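Local coordinates for protein serine acetyltransferase (PDB 3P47) that probably transfers an acetyl group from acetyl-CoA to L-serine in cysteine biosynthesis, and binds L-cysteine in this crystal form, at residues P170-K175 against E190-G195; E196-Y201 against P226-Y231; V204-M209 against A238-N243. All blocks are in the same frame, centred on the assembly; numbering follows the deposited sequence.

Contact 1 (P170-K175 against E190-G195)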
loop_
_atom_site.group_PDB
_atom_site.type_symbol
_atom_site.label_atom_id
_atom_site.label_comp_id
_atom_site.label_asym_id
_atom_site.label_seq_id
_atom_site.Cartn_x
_atom_site.Cartn_y
_atom_site.Cartn_z
ATOM N N PRO A 170 7.502 -11.187 11.445
ATOM C CA PRO A 170 7.010 -11.650 12.738
ATOM C C PRO A 170 8.112 -11.982 13.745
ATOM O O PRO A 170 7.865 -11.941 14.931
ATOM C CB PRO A 170 6.179 -12.911 12.385
ATOM C CG PRO A 170 6.601 -13.330 10.996
ATOM C CD PRO A 170 6.959 -11.995 10.332
ATOM N N GLY A 171 9.329 -12.257 13.273
ATOM C CA GLY A 171 10.480 -12.441 14.161
ATOM C C GLY A 171 11.073 -11.205 14.822
ATOM O O GLY A 171 11.752 -11.319 15.831
ATOM N N ALA A 172 10.838 -10.012 14.264
ATOM C CA ALA A 172 11.237 -8.774 14.948
ATOM C C ALA A 172 10.807 -8.762 16.414
ATOM O O ALA A 172 9.720 -9.244 16.762
ATOM C CB ALA A 172 10.637 -7.532 14.212
ATOM N N SER A 173 11.661 -8.195 17.259
ATOM C CA SER A 173 11.397 -8.099 18.683
ATOM C C SER A 173 11.225 -6.617 19.015
ATOM O O SER A 173 12.165 -5.854 18.913
ATOM C CB SER A 173 12.559 -8.723 19.469
ATOM O OG SER A 173 12.513 -8.362 20.838
ATOM N N ILE A 174 10.030 -6.224 19.437
ATOM C CA ILE A 174 9.757 -4.793 19.705
ATOM C C ILE A 174 9.124 -4.582 21.084
ATOM O O ILE A 174 8.109 -5.186 21.401
ATOM C CB ILE A 174 8.827 -4.225 18.631
ATOM C CG1 ILE A 174 9.327 -4.606 17.228
ATOM C CG2 ILE A 174 8.666 -2.680 18.734
ATOM C CD1 ILE A 174 8.403 -4.063 16.079
ATOM N N LYS A 175 9.712 -3.684 21.877
ATOM C CA LYS A 175 9.207 -3.359 23.200
ATOM C C LYS A 175 7.993 -2.420 23.117
ATOM O O LYS A 175 7.567 -2.091 22.010
ATOM C CB LYS A 175 10.350 -2.783 24.051
ATOM C CG LYS A 175 11.242 -3.887 24.548
ATOM C CD LYS A 175 12.417 -3.353 25.313
ATOM C CE LYS A 175 13.134 -4.478 26.068
ATOM N NZ LYS A 175 14.470 -3.975 26.517
ATOM N N GLU A 190 13.396 -9.670 10.238
ATOM C CA GLU A 190 13.304 -10.874 11.057
ATOM C C GLU A 190 14.120 -10.843 12.355
ATOM O O GLU A 190 13.685 -11.373 13.361
ATOM C CB GLU A 190 13.736 -12.092 10.215
ATOM C CG GLU A 190 13.587 -13.418 11.001
ATOM C CD GLU A 190 13.688 -14.667 10.122
ATOM O OE1 GLU A 190 13.189 -15.730 10.539
ATOM O OE2 GLU A 190 14.253 -14.581 9.033
ATOM N N THR A 191 15.309 -10.267 12.311
ATOM C CA THR A 191 16.163 -10.287 13.471
ATOM C C THR A 191 16.374 -8.937 14.091
ATOM O O THR A 191 17.207 -8.785 14.981
ATOM C CB THR A 191 17.512 -11.017 13.214
ATOM O OG1 THR A 191 18.297 -10.272 12.286
ATOM C CG2 THR A 191 17.230 -12.393 12.676
ATOM N N ALA A 192 15.573 -7.970 13.666
ATOM C CA ALA A 192 15.582 -6.646 14.310
ATOM C C ALA A 192 15.202 -6.708 15.795
ATOM O O ALA A 192 14.335 -7.487 16.204
ATOM C CB ALA A 192 14.654 -5.701 13.521
ATOM N N ILE A 193 15.845 -5.869 16.615
ATOM C CA ILE A 193 15.458 -5.742 18.030
ATOM C C ILE A 193 15.274 -4.285 18.302
ATOM O O ILE A 193 16.175 -3.488 18.020
ATOM C CB ILE A 193 16.564 -6.308 18.994
ATOM C CG1 ILE A 193 16.912 -7.745 18.665
ATOM C CG2 ILE A 193 16.162 -6.185 20.475
ATOM C CD1 ILE A 193 15.809 -8.693 18.715
ATOM N N ILE A 194 14.098 -3.925 18.829
ATOM C CA ILE A 194 13.789 -2.536 19.045
ATOM C C ILE A 194 13.347 -2.344 20.517
ATOM O O ILE A 194 12.465 -3.050 21.028
ATOM C CB ILE A 194 12.653 -2.075 18.082
ATOM C CG1 ILE A 194 13.082 -2.256 16.624
ATOM C CG2 ILE A 194 12.185 -0.675 18.494
ATOM C CD1 ILE A 194 11.967 -1.985 15.606
ATOM N N GLY A 195 13.964 -1.382 21.181
ATOM C CA GLY A 195 13.688 -1.116 22.593
ATOM C C GLY A 195 12.431 -0.288 22.791
ATOM O O GLY A 195 11.599 -0.164 21.878
HETATM O O HOH W 1 12.886 -5.741 21.898
#

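Contact 2 (E196-Y201 against P226-Y231)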
loop_
_atom_site.group_PDB
_atom_site.type_symbol
_atom_site.label_atom_id
_atom_site.label_comp_id
_atom_site.label_asym_id
_atom_site.label_seq_id
_atom_site.Cartn_x
_atom_site.Cartn_y
_atom_site.Cartn_z
ATOM N N GLU A 196 12.311 0.310 23.981
ATOM C CA GLU A 196 11.096 1.013 24.396
ATOM C C GLU A 196 11.063 2.423 23.785
ATOM O O GLU A 196 12.114 3.023 23.496
ATOM C CB GLU A 196 11.057 1.121 25.945
ATOM C CG GLU A 196 9.679 1.405 26.549
ATOM C CD GLU A 196 8.792 0.174 26.782
ATOM O OE1 GLU A 196 7.587 0.363 27.083
ATOM O OE2 GLU A 196 9.270 -0.975 26.671
ATOM N N TRP A 197 9.857 2.963 23.607
ATOM C CA TRP A 197 9.726 4.345 23.108
ATOM C C TRP A 197 10.502 4.551 21.811
ATOM O O TRP A 197 11.279 5.521 21.660
ATOM C CB TRP A 197 10.193 5.353 24.179
ATOM C CG TRP A 197 9.124 5.654 25.179
ATOM C CD1 TRP A 197 9.038 5.197 26.458
ATOM C CD2 TRP A 197 7.993 6.492 24.966
ATOM N NE1 TRP A 197 7.906 5.700 27.066
ATOM C CE2 TRP A 197 7.259 6.515 26.170
ATOM C CE3 TRP A 197 7.548 7.269 23.874
ATOM C CZ2 TRP A 197 6.069 7.238 26.311
ATOM C CZ3 TRP A 197 6.346 7.980 24.006
ATOM C CH2 TRP A 197 5.633 7.966 25.230
ATOM N N CYS A 198 10.304 3.637 20.850
ATOM C CA CYS A 198 10.812 3.880 19.516
ATOM C C CYS A 198 9.762 4.595 18.671
ATOM O O CYS A 198 8.613 4.182 18.652
ATOM C CB CYS A 198 11.261 2.553 18.856
ATOM S SG CYS A 198 12.161 2.841 17.324
ATOM N N ARG A 199 10.174 5.673 18.014
ATOM C CA ARG A 199 9.320 6.410 17.112
ATOM C C ARG A 199 9.872 6.343 15.708
ATOM O O ARG A 199 10.961 6.810 15.441
ATOM C CB ARG A 199 9.167 7.875 17.584
ATOM C CG ARG A 199 8.248 8.724 16.704
ATOM C CD ARG A 199 8.083 10.151 17.307
ATOM N NE ARG A 199 7.573 10.123 18.668
ATOM C CZ ARG A 199 7.712 11.089 19.576
ATOM N NH1 ARG A 199 8.378 12.208 19.303
ATOM N NH2 ARG A 199 7.178 10.926 20.780
ATOM N N ILE A 200 9.104 5.784 14.791
ATOM C CA ILE A 200 9.595 5.547 13.414
ATOM C C ILE A 200 8.659 6.192 12.408
ATOM O O ILE A 200 7.475 6.098 12.552
ATOM C CB ILE A 200 9.662 4.027 13.147
ATOM C CG1 ILE A 200 10.798 3.410 13.969
ATOM C CG2 ILE A 200 9.837 3.701 11.625
ATOM C CD1 ILE A 200 10.711 1.852 13.999
ATOM N N TYR A 201 9.230 6.841 11.394
ATOM C CA TYR A 201 8.477 7.460 10.324
ATOM C C TYR A 201 8.387 6.642 9.044
ATOM O O TYR A 201 8.985 5.569 8.905
ATOM C CB TYR A 201 9.053 8.857 10.056
ATOM C CG TYR A 201 8.681 9.795 11.189
ATOM C CD1 TYR A 201 7.429 10.436 11.212
ATOM C CD2 TYR A 201 9.538 9.987 12.274
ATOM C CE1 TYR A 201 7.046 11.280 12.264
ATOM C CE2 TYR A 201 9.149 10.822 13.352
ATOM C CZ TYR A 201 7.920 11.456 13.330
ATOM O OH TYR A 201 7.535 12.286 14.364
ATOM N N PRO A 226 19.342 -4.513 12.459
ATOM C CA PRO A 226 19.907 -3.730 13.583
ATOM C C PRO A 226 19.286 -3.999 14.964
ATOM O O PRO A 226 18.173 -4.514 15.081
ATOM C CB PRO A 226 19.674 -2.272 13.148
ATOM C CG PRO A 226 19.354 -2.355 11.628
ATOM C CD PRO A 226 18.606 -3.649 11.507
ATOM N N THR A 227 20.004 -3.634 16.017
ATOM C CA THR A 227 19.419 -3.640 17.364
ATOM C C THR A 227 19.373 -2.187 17.782
ATOM O O THR A 227 20.378 -1.484 17.663
ATOM C CB THR A 227 20.276 -4.484 18.362
ATOM O OG1 THR A 227 20.112 -5.880 18.071
ATOM C CG2 THR A 227 19.843 -4.232 19.833
ATOM N N VAL A 228 18.205 -1.738 18.231
ATOM C CA VAL A 228 17.920 -0.323 18.506
ATOM C C VAL A 228 17.560 -0.241 19.993
ATOM O O VAL A 228 16.771 -1.030 20.477
ATOM C CB VAL A 228 16.750 0.183 17.612
ATOM C CG1 VAL A 228 16.379 1.607 17.906
ATOM C CG2 VAL A 228 17.072 0.036 16.104
ATOM N N GLY A 229 18.141 0.728 20.702
ATOM C CA GLY A 229 17.921 0.869 22.140
ATOM C C GLY A 229 16.621 1.589 22.435
ATOM O O GLY A 229 15.647 1.465 21.673
ATOM N N ASP A 230 16.594 2.338 23.544
ATOM C CA ASP A 230 15.387 3.006 23.981
ATOM C C ASP A 230 15.389 4.474 23.588
ATOM O O ASP A 230 16.441 5.055 23.356
ATOM C CB ASP A 230 15.196 2.889 25.510
ATOM C CG ASP A 230 15.188 1.445 26.016
ATOM O OD1 ASP A 230 14.678 0.526 25.332
ATOM O OD2 ASP A 230 15.669 1.230 27.159
ATOM N N TYR A 231 14.196 5.063 23.515
ATOM C CA TYR A 231 14.017 6.481 23.153
ATOM C C TYR A 231 14.735 6.890 21.873
ATOM O O TYR A 231 15.421 7.913 21.833
ATOM C CB TYR A 231 14.387 7.421 24.318
ATOM C CG TYR A 231 13.542 7.168 25.530
ATOM C CD1 TYR A 231 12.303 7.801 25.678
ATOM C CD2 TYR A 231 13.950 6.274 26.525
ATOM C CE1 TYR A 231 11.508 7.571 26.789
ATOM C CE2 TYR A 231 13.134 6.027 27.655
ATOM C CZ TYR A 231 11.911 6.686 27.762
ATOM O OH TYR A 231 11.072 6.480 28.850
HETATM O O HOH W 2 13.628 3.153 21.004
#

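Contact 3 (V204-M209 against A238-N243). With CYS (cysteine), chain B.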
loop_
_atom_site.group_PDB
_atom_site.type_symbol
_atom_site.label_atom_id
_atom_site.label_comp_id
_atom_site.label_asym_id
_atom_site.label_seq_id
_atom_site.Cartn_x
_atom_site.Cartn_y
_atom_site.Cartn_z
ATOM N N VAL A 204 11.171 4.209 6.592
ATOM C CA VAL A 204 12.314 3.777 7.400
ATOM C C VAL A 204 12.560 2.271 7.234
ATOM O O VAL A 204 11.626 1.459 7.316
ATOM C CB VAL A 204 12.091 4.110 8.894
ATOM C CG1 VAL A 204 13.008 3.292 9.794
ATOM C CG2 VAL A 204 12.256 5.601 9.163
ATOM N N THR A 205 13.812 1.887 7.052
ATOM C CA THR A 205 14.184 0.462 7.053
ATOM C C THR A 205 15.074 0.196 8.259
ATOM O O THR A 205 16.045 0.921 8.470
ATOM C CB THR A 205 14.957 0.044 5.759
ATOM O OG1 THR A 205 14.050 -0.021 4.639
ATOM C CG2 THR A 205 15.586 -1.370 5.925
ATOM N N LEU A 206 14.734 -0.844 9.016
ATOM C CA LEU A 206 15.637 -1.418 10.030
ATOM C C LEU A 206 15.828 -2.825 9.502
ATOM O O LEU A 206 15.024 -3.725 9.770
ATOM C CB LEU A 206 14.943 -1.421 11.400
ATOM C CG LEU A 206 14.835 -0.051 12.085
ATOM C CD1 LEU A 206 13.961 -0.081 13.324
ATOM C CD2 LEU A 206 16.239 0.449 12.477
ATOM N N GLY A 207 16.851 -3.005 8.680
ATOM C CA GLY A 207 16.824 -4.155 7.788
ATOM C C GLY A 207 18.193 -4.555 7.337
ATOM O O GLY A 207 19.152 -4.371 8.067
ATOM N N ALA A 208 18.254 -5.146 6.144
ATOM C CA ALA A 208 19.510 -5.564 5.551
ATOM C C ALA A 208 19.323 -5.569 4.035
ATOM O O ALA A 208 18.185 -5.682 3.529
ATOM C CB ALA A 208 19.894 -6.974 6.037
ATOM N N MET A 209 20.445 -5.459 3.334
ATOM C CA MET A 209 20.509 -5.631 1.888
ATOM C C MET A 209 21.531 -6.720 1.583
ATOM O O MET A 209 22.543 -6.812 2.263
ATOM C CB MET A 209 21.083 -4.386 1.267
ATOM C CG MET A 209 20.292 -3.156 1.353
ATOM S SD MET A 209 21.130 -2.071 0.202
ATOM C CE MET A 209 22.745 -1.795 0.949
ATOM N N ALA A 238 15.160 7.177 6.438
ATOM C CA ALA A 238 16.394 6.614 6.980
ATOM C C ALA A 238 16.484 5.105 6.709
ATOM O O ALA A 238 15.504 4.351 6.915
ATOM C CB ALA A 238 16.504 6.899 8.465
ATOM N N LYS A 239 17.659 4.661 6.266
ATOM C CA LYS A 239 17.909 3.249 5.991
ATOM C C LYS A 239 18.988 2.772 6.943
ATOM O O LYS A 239 20.193 3.115 6.764
ATOM C CB LYS A 239 18.408 3.037 4.548
ATOM C CG LYS A 239 17.533 3.611 3.399
ATOM C CD LYS A 239 16.167 2.972 3.433
ATOM C CE LYS A 239 15.262 3.446 2.296
ATOM N NZ LYS A 239 14.888 4.869 2.444
ATOM N N VAL A 240 18.579 1.976 7.928
ATOM C CA VAL A 240 19.495 1.433 8.943
ATOM C C VAL A 240 19.674 -0.068 8.678
ATOM O O VAL A 240 18.727 -0.841 8.828
ATOM C CB VAL A 240 18.891 1.664 10.335
ATOM C CG1 VAL A 240 19.855 1.227 11.450
ATOM C CG2 VAL A 240 18.486 3.138 10.471
ATOM N N LEU A 241 20.885 -0.460 8.262
ATOM C CA LEU A 241 21.108 -1.768 7.669
ATOM C C LEU A 241 22.221 -2.562 8.346
ATOM O O LEU A 241 23.274 -2.019 8.698
ATOM C CB LEU A 241 21.417 -1.617 6.173
ATOM C CG LEU A 241 20.332 -0.946 5.277
ATOM C CD1 LEU A 241 20.835 -0.759 3.855
ATOM C CD2 LEU A 241 19.051 -1.769 5.198
ATOM N N GLY A 242 21.967 -3.854 8.516
ATOM C CA GLY A 242 23.006 -4.771 8.954
ATOM C C GLY A 242 22.891 -5.100 10.416
ATOM O O GLY A 242 22.010 -4.594 11.138
ATOM N N ASN A 243 23.796 -5.958 10.860
ATOM C CA ASN A 243 23.815 -6.347 12.246
ATOM C C ASN A 243 24.625 -5.279 12.986
ATOM O O ASN A 243 25.790 -5.505 13.296
ATOM C CB ASN A 243 24.460 -7.731 12.402
ATOM C CG ASN A 243 24.524 -8.178 13.864
ATOM O OD1 ASN A 243 23.805 -7.649 14.723
ATOM N ND2 ASN A 243 25.390 -9.153 14.153
HETATM N N CYS B . 14.571 -10.081 3.411
HETATM C CA CYS B . 16.037 -9.918 3.648
HETATM C C CYS B . 16.454 -10.474 5.022
HETATM O O CYS B . 17.585 -10.332 5.425
HETATM C CB CYS B . 16.381 -8.436 3.556
HETATM S SG CYS B . 15.671 -7.657 4.937
HETATM O OXT CYS B . 15.664 -11.050 5.756
#

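Contact 1 (P170-K175 against E190-G195)
The carbonyl oxygen of Ile194 takes two hydrogen bonds: one from Lys175 N to Ile194 O at 2.9 Å, the other donated by water 1. The CA-H of Ile174 adds a softer contact to the same oxygen. Water 1 also lies 2.9 Å from Ser173 OG, which stands anti to the backbone N (chi1 165°), on the side from which the water bridges to Ile194 O. Earlier in the ladder, Ile194 N donates to Ser173 O over 2.7 Å, nearly along the C=O axis, and Ser173 N donates to Ala192 O at 3.0 Å. The bonds form a short parallel ladder, with Ser173 opposite Ile193 and Ile174 opposite Ile194; the chain directions are 9° apart. Such pairing joins successive coils of the left-handed parallel beta-helix built by hexapeptide repeats. Ile174 and Ile194 run alongside each other on the inner face, with CG2 of Ile174 4.1 Å from CG2 of Ile194; Ile188 also touches Ile194 there. On the outer face, Ile193 bends back at chi2 (-58°), bringing its CD1 to 3.3 Å from Ser173 CB, a tight carbon contact. The aliphatic part of Lys175 runs past Gly195, with CB 3.5 Å from Gly195 C. At the other end the Glu190 carboxylate turns from this pairing to Tyr145 OH and a salt bridge with Arg224, a residue of the cysteine pocket.

Contact 2 (E196-Y201 against P226-Y231)
Trp197 overlaps the rim of the Tyr231 ring: CE1 of Tyr231 lies over a face of the indole, and Trp197 CB over a face of the phenol. The planes are 11° apart and the centroids of the Trp197 five-membered ring and the Tyr231 ring 4.6 Å apart, so these are near-parallel rings slid so far that they barely overlap. CD1 of Trp197 carries much of the touch, 3.4 Å from Tyr231 CE1, while the Trp197 CB makes a CH-pi contact, 3.9 Å from the phenol centroid. Trp197 and Tyr231 are in register at equivalent turns of successive coils in a left-handed beta-helix, and both have the left-handed backbone conformation, with positive phi. Further rings line the same corner: His177 stacks on the indole, and the His249 ring meets that of Tyr231. In the adjoining backbone, Glu196 O accepts from Tyr231 N at 2.9 Å and also takes a hydrogen of water 2, which gives its other one to Gly229 O. Asp230 grips the turn from its side chain, its OD1 receiving Glu196 N over 2.7 Å. The donor approaches on the anti side, 34° out of the carboxylate plane. Asp230 N is in turn hydrogen-bonded to Ser248 OG. Deeper in, Cys198 SG and Val228 CG1 come together more loosely, at 4.4 Å. Gln212 of the third subunit packs on Tyr231, so this corner also faces another chain.

Contact 3 (V204-M209 against A238-N243)
Leu241 lies at the apolar centre, its two methyls serving different neighbours. CD1 of Leu241 is 3.5 Å from Met209 CG, and the bend of Met209 at chi3 (-66°) also returns its CE to this methyl. CD2 of Leu241 is 3.6 Å from Thr205 CG2. On the opposite face of the sheet, Leu206 and Val240 extend together, with Leu206 CD2 3.6 Å from Val240 CB; Ile234 also touches Leu206 on this inner side of the coil. Between these two side-chain faces, four backbone hydrogen bonds join the strands. Thr205 N donates to Ala238 O at 3.0 Å, Val240 N to Thr205 O at 2.8 Å, Gly207 N to Val240 O, and Gly242 N to Gly207 O. Gly242, at a positive phi of 101°, turns the chain just after the last bond. At the polar edge, Ala208 O makes a close contact, not a hydrogen bond, with CB of the bound cysteine (3.3 Å), whose polar bonds go to His210 and Arg224 and to Asp181 and Asp116 of the second subunit. Thr205 OG1 bonds to Gln202 of the second subunit, and Lys239 NZ to Gly237 O and to Asn255 of that subunit. Strands 205-207 and 239-241 run 8° apart, with axes 4.8 Å from each other, inside a parallel sheet: 187-188 flanks the first and 257-258 the second, as in a left-handed beta-helix.

Overall arrangement
The three contacts sample different positions on one beta-helical domain. Contacts 1 and 3 are parallel ladders on different sheets, whereas contact 2 joins a corner and relies on near-parallel, slid aromatic rings and an aspartate side chain, beside a single direct backbone bond. Strand 193-194 of contact 1 pairs with strand 227-228 of contact 2, probably through a hydrogen bond from Val228 N to Ile193 O (2.7 Å). Contact 3 is the most buried, with 9 of 11 touching residues enclosed and a bound cysteine at its end; contacts 1 and 2 are partly buried. Inside the coil contacts 1 and 3 meet, Ile194 CD1 lying 3.6 Å from Leu206 CD1, while Pro226 of contact 2 packs against Gly207 and Val240.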